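Local coordinates for protein SaTIE-TED (Staphylococcus aureus, PDB 6FX6) that is of unknown function but, as the thioester domain of a surface protein, probably attaches to its target through a reactive internal thioester bond, at residues S173-K178 with V186-N191; P193-I198 with T234-K239. All coordinates share one frame; numbering follows the deposited sequence.

Following the chain from its N terminus, interaction 1 comes first: the hairpin of strands 175-180 and 183-188 closes a short loop of seven residues between 173-178 and 186-191. A192 then leads straight into the first segment of interaction 2. That contact closes a longer loop of 35 residues, which takes in strands 210-213 and 220-222 of the eight-stranded sheet before returning as strand 231-238. The two closures follow in series, neither nested nor crossed. They tie together two sheets of the small all-beta part: V175 of interaction 1 packs on A196, I198 and L235 of interaction 2, V186 on I198 and L235, and K239 NZ probably hydrogen-bonds to K190 O.

Interaction 1: residues S173-K178 with V186-N191; sequences SGVNAK and VTADKN
The carboxylate of D189 lies with one face over the G174 backbone: G174 O sits beneath D189 CG at 3.4 Å, and G174 CA lies 3.2 Å from D189 OD1. At the edge, OD1 offers its anti lone pair to N191 N, two residues on (3.0 Å), a bent bond that makes an Asx turn and helps hold the carboxylate in this rotation. The carboxylate folds inward because CG stands between the backbone N and carbonyl carbon (chi1 58°), while the D189 N-H gives a straight bond to G174 O at 2.9 Å. G174 has a positive phi of 83° and no side chain to hold D189 and N191 off. Beyond this turn the segments form an antiparallel beta hairpin, the strands running 176° apart. N176 and T187 are its hydrogen-bonded pair, exchanging N176 N to T187 O (2.8 Å) and T187 N to N176 O (3.0 Å); alongside, N176 CB rests on T187 CG2 at 3.7 Å. V175-A188 and A177-V186, the non-hydrogen-bonded pairs, point to the other face, where V175 CG2 meets A188 CB at 4.2 Å and V175 CG1 faces V186 CG1. V175 and V186 are buried there against I198 and L235 of the facing four-stranded sheet. On its other edge, V186 bonds through its backbone to G154 of strand 154-157, making 183-188 the middle of a three-stranded sheet, and A188 to G151 before that strand.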
loop_
_atom_site.group_PDB
_atom_site.type_symbol
_atom_site.label_atom_id
_atom_site.label_comp_id
_atom_site.label_asym_id
_atom_site.label_seq_id
_atom_site.Cartn_x
_atom_site.Cartn_y
_atom_site.Cartn_z
ATOM N N SER A 173 -0.191 -19.354 19.383
ATOM C CA SER A 173 -0.533 -19.483 20.796
ATOM C C SER A 173 0.672 -20.002 21.590
ATOM O O SER A 173 1.444 -20.829 21.092
ATOM C CB SER A 173 -1.724 -20.429 20.961
ATOM O OG SER A 173 -2.154 -20.458 22.304
ATOM N N GLY A 174 0.842 -19.487 22.806
ATOM C CA GLY A 174 1.981 -19.828 23.658
ATOM C C GLY A 174 3.264 -19.057 23.379
ATOM O O GLY A 174 4.310 -19.390 23.938
ATOM N N VAL A 175 3.189 -18.033 22.528
ATOM C CA VAL A 175 4.328 -17.152 22.237
ATOM C C VAL A 175 3.895 -15.705 22.455
ATOM O O VAL A 175 2.878 -15.271 21.902
ATOM C CB VAL A 175 4.844 -17.321 20.786
ATOM C CG1 VAL A 175 5.997 -16.355 20.492
ATOM C CG2 VAL A 175 5.296 -18.756 20.545
ATOM N N ASN A 176 4.661 -14.983 23.275
ATOM C CA ASN A 176 4.497 -13.541 23.468
ATOM C C ASN A 176 5.647 -12.835 22.768
ATOM O O ASN A 176 6.802 -13.236 22.909
ATOM C CB ASN A 176 4.504 -13.171 24.952
ATOM C CG ASN A 176 3.169 -13.408 25.618
ATOM O OD1 ASN A 176 2.630 -14.514 25.573
ATOM N ND2 ASN A 176 2.627 -12.370 26.249
ATOM N N ALA A 177 5.323 -11.781 22.029
ATOM C CA ALA A 177 6.308 -11.038 21.260
ATOM C C ALA A 177 5.982 -9.556 21.300
ATOM O O ALA A 177 4.893 -9.155 20.892
ATOM C CB ALA A 177 6.334 -11.531 19.824
ATOM N N LYS A 178 6.935 -8.758 21.790
ATOM C CA LYS A 178 6.814 -7.300 21.848
ATOM C C LYS A 178 8.065 -6.647 21.259
ATOM O O LYS A 178 9.159 -7.219 21.309
ATOM C CB LYS A 178 6.613 -6.838 23.300
ATOM C CG LYS A 178 6.233 -5.366 23.426
ATOM C CD LYS A 178 5.977 -4.924 24.859
ATOM C CE LYS A 178 5.730 -3.421 24.902
ATOM N NZ LYS A 178 5.385 -2.926 26.261
ATOM N N VAL A 186 10.897 -11.664 23.347
ATOM C CA VAL A 186 10.140 -12.893 23.113
ATOM C C VAL A 186 10.165 -13.823 24.315
ATOM O O VAL A 186 11.212 -14.021 24.930
ATOM C CB VAL A 186 10.716 -13.664 21.912
ATOM C CG1 VAL A 186 9.917 -14.929 21.649
ATOM C CG2 VAL A 186 10.738 -12.781 20.675
ATOM N N THR A 187 9.010 -14.398 24.638
ATOM C CA THR A 187 8.946 -15.530 25.555
ATOM C C THR A 187 7.964 -16.567 25.003
ATOM O O THR A 187 6.911 -16.213 24.481
ATOM C CB THR A 187 8.609 -15.099 27.005
ATOM O OG1 THR A 187 8.608 -16.248 27.865
ATOM C CG2 THR A 187 7.261 -14.394 27.100
ATOM N N ALA A 188 8.347 -17.840 25.089
ATOM C CA ALA A 188 7.532 -18.956 24.617
ATOM C C ALA A 188 7.337 -19.957 25.739
ATOM O O ALA A 188 8.270 -20.224 26.497
ATOM C CB ALA A 188 8.199 -19.630 23.432
ATOM N N ASP A 189 6.129 -20.513 25.832
ATOM C CA ASP A 189 5.782 -21.492 26.876
ATOM C C ASP A 189 5.544 -22.879 26.253
ATOM O O ASP A 189 5.721 -23.053 25.048
ATOM C CB ASP A 189 4.598 -20.991 27.736
ATOM C CG ASP A 189 3.347 -20.689 26.926
ATOM O OD1 ASP A 189 2.836 -21.598 26.241
ATOM O OD2 ASP A 189 2.860 -19.538 26.992
ATOM N N LYS A 190 5.161 -23.861 27.072
ATOM C CA LYS A 190 4.961 -25.247 26.615
ATOM C C LYS A 190 3.865 -25.435 25.565
ATOM O O LYS A 190 3.904 -26.420 24.825
ATOM C CB LYS A 190 4.683 -26.180 27.798
ATOM C CG LYS A 190 5.875 -26.386 28.716
ATOM C CD LYS A 190 5.551 -27.376 29.816
ATOM C CE LYS A 190 6.608 -27.361 30.906
ATOM N NZ LYS A 190 6.219 -28.266 32.020
ATOM N N ASN A 191 2.894 -24.519 25.506
ATOM C CA ASN A 191 1.862 -24.554 24.461
ATOM C C ASN A 191 2.372 -24.127 23.092
ATOM O O ASN A 191 1.702 -24.377 22.093
ATOM C CB ASN A 191 0.660 -23.677 24.832
ATOM C CG ASN A 191 -0.147 -24.234 25.987
ATOM O OD1 ASN A 191 0.100 -25.339 26.476
ATOM N ND2 ASN A 191 -1.134 -23.464 26.422
#

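Interaction 2: residues P193-I198 with T234-K239; sequences PDNATI and TLQVIK
T197 and T234 carry matching first torsions (chi1 -63° and -62°) that set each OG1 beside its own backbone N, and the two hydroxyls meet across the strands in a hydrogen bond of 2.9 Å. They form a non-hydrogen-bonded pair of the antiparallel ladder between strands 195-201 and 231-238, the two inner strands of a four-stranded mixed sheet; strand 145-149 runs parallel to the second along its other edge. L235 N to A196 O (2.7 Å) and A196 N to L235 O (2.9 Å) close the hydrogen-bonded pair, and V237 N to D194 O (2.8 Å) carries the bonding one residue back from the first strand. On the face of A196 and L235, I198 CD1 touches L235 CD1 at 3.8 Å, and L235 also touches I148 of strand 145-149. V237 CG2 lies near A196 CB and only 3.2 Å from P193 O. The poorly ordered K239 bends at chi2 and crosses D194 beyond salt-bridge range; its NZ hydrogen-bonds to A192 O and probably to K190 O. On the T197 face, N195 and Q236 lie side by side, amide planes 71° apart, with N195 ND2 against Q236 CG at 3.8 Å.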
loop_
_atom_site.group_PDB
_atom_site.type_symbol
_atom_site.label_atom_id
_atom_site.label_comp_id
_atom_site.label_asym_id
_atom_site.label_seq_id
_atom_site.Cartn_x
_atom_site.Cartn_y
_atom_site.Cartn_z
ATOM N N PRO A 193 4.204 -24.273 19.638
ATOM C CA PRO A 193 4.635 -25.388 18.798
ATOM C C PRO A 193 6.167 -25.429 18.713
ATOM O O PRO A 193 6.833 -24.449 19.074
ATOM C CB PRO A 193 3.995 -25.075 17.447
ATOM C CG PRO A 193 3.888 -23.592 17.423
ATOM C CD PRO A 193 3.657 -23.160 18.839
ATOM N N ASP A 194 6.718 -26.555 18.271
ATOM C CA ASP A 194 8.172 -26.748 18.290
ATOM C C ASP A 194 8.887 -25.731 17.396
ATOM O O ASP A 194 9.938 -25.204 17.767
ATOM C CB ASP A 194 8.541 -28.186 17.904
ATOM C CG ASP A 194 8.108 -29.212 18.953
ATOM O OD1 ASP A 194 8.171 -28.910 20.165
ATOM O OD2 ASP A 194 7.714 -30.333 18.562
ATOM N N ASN A 195 8.292 -25.438 16.243
ATOM C CA ASN A 195 8.766 -24.381 15.366
ATOM C C ASN A 195 7.700 -23.293 15.309
ATOM O O ASN A 195 6.677 -23.455 14.644
ATOM C CB ASN A 195 9.085 -24.958 13.988
ATOM C CG ASN A 195 10.192 -25.995 14.050
ATOM O OD1 ASN A 195 9.930 -27.200 14.094
ATOM N ND2 ASN A 195 11.430 -25.532 14.108
ATOM N N ALA A 196 7.941 -22.200 16.035
ATOM C CA ALA A 196 6.978 -21.110 16.184
ATOM C C ALA A 196 7.452 -19.859 15.451
ATOM O O ALA A 196 8.483 -19.281 15.806
ATOM C CB ALA A 196 6.768 -20.808 17.654
ATOM N N THR A 197 6.685 -19.437 14.446
ATOM C CA THR A 197 7.062 -18.319 13.588
ATOM C C THR A 197 6.361 -17.025 14.014
ATOM O O THR A 197 5.135 -16.978 14.112
ATOM C CB THR A 197 6.762 -18.644 12.117
ATOM O OG1 THR A 197 7.557 -19.768 11.726
ATOM C CG2 THR A 197 7.084 -17.469 11.206
ATOM N N ILE A 198 7.171 -15.994 14.266
ATOM C CA ILE A 198 6.708 -14.648 14.580
ATOM C C ILE A 198 6.783 -13.794 13.310
ATOM O O ILE A 198 7.816 -13.773 12.644
ATOM C CB ILE A 198 7.578 -14.021 15.695
ATOM C CG1 ILE A 198 7.419 -14.831 16.990
ATOM C CG2 ILE A 198 7.199 -12.563 15.916
ATOM C CD1 ILE A 198 8.341 -14.419 18.118
ATOM N N THR A 234 11.684 -17.639 13.031
ATOM C CA THR A 234 11.159 -18.902 13.541
ATOM C C THR A 234 11.922 -19.304 14.793
ATOM O O THR A 234 13.143 -19.440 14.759
ATOM C CB THR A 234 11.234 -20.011 12.473
ATOM O OG1 THR A 234 10.424 -19.633 11.355
ATOM C CG2 THR A 234 10.719 -21.352 13.020
ATOM N N LEU A 235 11.199 -19.483 15.896
ATOM C CA LEU A 235 11.790 -19.966 17.141
ATOM C C LEU A 235 11.754 -21.484 17.181
ATOM O O LEU A 235 10.721 -22.078 16.892
ATOM C CB LEU A 235 11.017 -19.440 18.337
ATOM C CG LEU A 235 10.844 -17.926 18.466
ATOM C CD1 LEU A 235 9.834 -17.610 19.561
ATOM C CD2 LEU A 235 12.171 -17.244 18.749
ATOM N N GLN A 236 12.878 -22.103 17.535
ATOM C CA GLN A 236 12.937 -23.537 17.790
ATOM C C GLN A 236 12.773 -23.704 19.301
ATOM O O GLN A 236 13.712 -23.467 20.065
ATOM C CB GLN A 236 14.261 -24.126 17.303
ATOM C CG GLN A 236 14.486 -24.006 15.800
ATOM C CD GLN A 236 15.869 -24.474 15.353
ATOM O OE1 GLN A 236 16.848 -24.398 16.103
ATOM N NE2 GLN A 236 15.957 -24.948 14.112
ATOM N N VAL A 237 11.570 -24.093 19.724
ATOM C CA VAL A 237 11.202 -24.060 21.140
ATOM C C VAL A 237 11.708 -25.336 21.809
ATOM O O VAL A 237 11.273 -26.430 21.459
ATOM C CB VAL A 237 9.676 -23.904 21.340
ATOM C CG1 VAL A 237 9.346 -23.676 22.810
ATOM C CG2 VAL A 237 9.146 -22.744 20.496
ATOM N N ILE A 238 12.630 -25.176 22.760
ATOM C CA ILE A 238 13.273 -26.298 23.452
ATOM C C ILE A 238 12.476 -26.622 24.712
ATOM O O ILE A 238 12.377 -25.790 25.612
ATOM C CB ILE A 238 14.743 -25.974 23.811
ATOM C CG1 ILE A 238 15.558 -25.760 22.530
ATOM C CG2 ILE A 238 15.362 -27.094 24.651
ATOM C CD1 ILE A 238 16.890 -25.078 22.752
ATOM N N LYS A 239 11.929 -27.836 24.769
ATOM C CA LYS A 239 11.005 -28.246 25.833
ATOM C C LYS A 239 11.738 -28.709 27.087
ATOM O O LYS A 239 11.464 -28.214 28.182
ATOM C CB LYS A 239 10.080 -29.367 25.342
ATOM C CG LYS A 239 9.258 -29.024 24.106
ATOM C CD LYS A 239 8.141 -28.041 24.415
ATOM C CE LYS A 239 7.551 -27.458 23.144
ATOM N NZ LYS A 239 6.536 -26.414 23.444
#